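Alpha-1,2-mannosidase (Bacteroides thetaiotaomicron, PDB 2WW2) hydrolyses alpha-mannosidic linkages with inversion of configuration, as a calcium-dependent glycoside hydrolase of family GH92 in a human gut symbiont. Local coordinates at residues Ala677-Asp682 and Leu714-Val719. Sequence-based numbering, arbitrary orientation.
Sequences ADNAAD and LSMDSV
M716 and N679 run alongside each other in a common direction, CB and CG of N679 against M716 CG, and their packing illustrates how a loop can rest on a strand without any direct hydrogen bond between them. In M716, chi1 (-51°) sets CG beside the backbone N and 3.9 Å from N679 CA, while the bends at chi2 (-58°) and chi3 turn CE to within 4.1 Å of N679 OD1. Nearer the backbone, M716 CB packs against D678 O. N679 has CG anti to its own N (chi1 -152°), which lays the amide alongside the thioether. The buried amide is held from elsewhere: ND2 donates to the carbonyls of P657 and F659, and OD1 accepts from R608, besides a weak bond from A680 N.

Near A677 and D678, where the loop backbone stands off from the strand, water bridges the two. One molecule takes the N-H of D678 and that of M716; a second joins A677 N to L714 O. At the far end, D682 O meets S718 CA at 3.3 Å in a CA-H...O contact, and a third water bridges it to S718 O. S718 N turns back to D717 OD1 (2.8 Å), approaching from above the carboxylate plane.

In the catalytic domain's six-stranded mixed sheet, strand 710-717 runs between 671-675 and 685-691, and the loop 677-682 continues from the former toward the latter, passing over M716.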
loop_
_atom_site.group_PDB
_atom_site.type_symbol
_atom_site.label_atom_id
_atom_site.label_comp_id
_atom_site.label_asym_id
_atom_site.label_seq_id
_atom_site.Cartn_x
_atom_site.Cartn_y
_atom_site.Cartn_z
ATOM N N ALA A 677 18.843 -23.319 28.300
ATOM C CA ALA A 677 20.101 -23.917 27.870
ATOM C C ALA A 677 20.073 -24.353 26.415
ATOM O O ALA A 677 21.107 -24.343 25.751
ATOM C CB ALA A 677 20.496 -25.092 28.794
ATOM N N ASP A 678 18.903 -24.726 25.897
ATOM C CA ASP A 678 18.825 -25.154 24.495
ATOM C C ASP A 678 18.157 -24.138 23.582
ATOM O O ASP A 678 17.578 -24.489 22.553
ATOM C CB ASP A 678 18.154 -26.522 24.392
ATOM C CG ASP A 678 18.896 -27.569 25.172
ATOM O OD1 ASP A 678 20.082 -27.808 24.863
ATOM O OD2 ASP A 678 18.307 -28.139 26.111
ATOM N N ASN A 679 18.281 -22.863 23.950
ATOM C CA ASN A 679 17.759 -21.767 23.135
ATOM C C ASN A 679 18.520 -21.673 21.811
ATOM O O ASN A 679 19.723 -21.984 21.755
ATOM C CB ASN A 679 17.880 -20.448 23.888
ATOM C CG ASN A 679 16.820 -19.437 23.469
ATOM O OD1 ASN A 679 16.073 -19.662 22.516
ATOM N ND2 ASN A 679 16.758 -18.317 24.179
ATOM N N ALA A 680 17.810 -21.260 20.760
ATOM C CA ALA A 680 18.358 -21.110 19.412
ATOM C C ALA A 680 17.411 -20.262 18.593
ATOM O O ALA A 680 16.233 -20.123 18.938
ATOM C CB ALA A 680 18.527 -22.496 18.745
ATOM N N ALA A 681 17.899 -19.717 17.487
ATOM C CA ALA A 681 17.046 -18.907 16.619
ATOM C C ALA A 681 15.774 -19.647 16.176
ATOM O O ALA A 681 14.705 -19.030 16.033
ATOM C CB ALA A 681 17.838 -18.417 15.406
ATOM N N ASP A 682 15.864 -20.961 15.973
ATOM C CA ASP A 682 14.686 -21.706 15.523
ATOM C C ASP A 682 13.998 -22.468 16.652
ATOM O O ASP A 682 13.181 -23.358 16.409
ATOM C CB ASP A 682 15.031 -22.634 14.349
ATOM C CG ASP A 682 15.973 -23.757 14.750
ATOM O OD1 ASP A 682 16.727 -23.590 15.735
ATOM O OD2 ASP A 682 15.961 -24.806 14.071
ATOM N N LEU A 714 13.901 -22.898 31.539
ATOM C CA LEU A 714 13.059 -23.170 30.387
ATOM C C LEU A 714 13.671 -24.231 29.470
ATOM O O LEU A 714 14.873 -24.199 29.199
ATOM C CB LEU A 714 12.831 -21.885 29.591
ATOM C CG LEU A 714 12.315 -20.682 30.369
ATOM C CD1 LEU A 714 12.272 -19.441 29.465
ATOM C CD2 LEU A 714 10.936 -20.994 30.917
ATOM N N SER A 715 12.832 -25.158 29.000
ATOM C CA SER A 715 13.215 -26.124 27.972
ATOM C C SER A 715 12.662 -25.607 26.653
ATOM O O SER A 715 11.437 -25.593 26.458
ATOM C CB SER A 715 12.610 -27.495 28.271
ATOM O OG SER A 715 13.066 -27.985 29.518
ATOM N N MET A 716 13.547 -25.161 25.766
ATOM C CA MET A 716 13.130 -24.521 24.519
ATOM C C MET A 716 12.982 -25.574 23.425
ATOM O O MET A 716 13.681 -26.579 23.446
ATOM C CB MET A 716 14.138 -23.451 24.076
ATOM C CG MET A 716 14.504 -22.433 25.158
ATOM S SD MET A 716 13.087 -21.536 25.803
ATOM C CE MET A 716 12.526 -20.630 24.345
ATOM N N ASP A 717 12.069 -25.340 22.484
ATOM C CA ASP A 717 11.762 -26.315 21.444
ATOM C C ASP A 717 11.487 -25.589 20.131
ATOM O O ASP A 717 11.167 -24.402 20.134
ATOM C CB ASP A 717 10.540 -27.140 21.861
ATOM C CG ASP A 717 10.477 -28.494 21.172
ATOM O OD1 ASP A 717 11.317 -28.766 20.283
ATOM O OD2 ASP A 717 9.578 -29.289 21.521
ATOM N N SER A 718 11.601 -26.311 19.015
ATOM C CA SER A 718 11.287 -25.767 17.696
ATOM C C SER A 718 9.813 -25.898 17.317
ATOM O O SER A 718 9.388 -25.359 16.291
ATOM C CB SER A 718 12.137 -26.463 16.627
ATOM O OG SER A 718 11.913 -27.848 16.719
ATOM N N VAL A 719 9.034 -26.627 18.110
ATOM C CA VAL A 719 7.591 -26.671 17.891
ATOM C C VAL A 719 6.882 -26.240 19.170
ATOM O O VAL A 719 7.420 -26.389 20.257
ATOM C CB VAL A 719 7.096 -28.067 17.469
ATOM C CG1 VAL A 719 7.899 -28.583 16.253
ATOM C CG2 VAL A 719 7.173 -29.053 18.637
HETATM O O HOH W 1 17.593 -24.311 30.729
HETATM O O HOH W 2 16.370 -25.028 27.368
HETATM O O HOH W 3 11.121 -23.562 14.745
#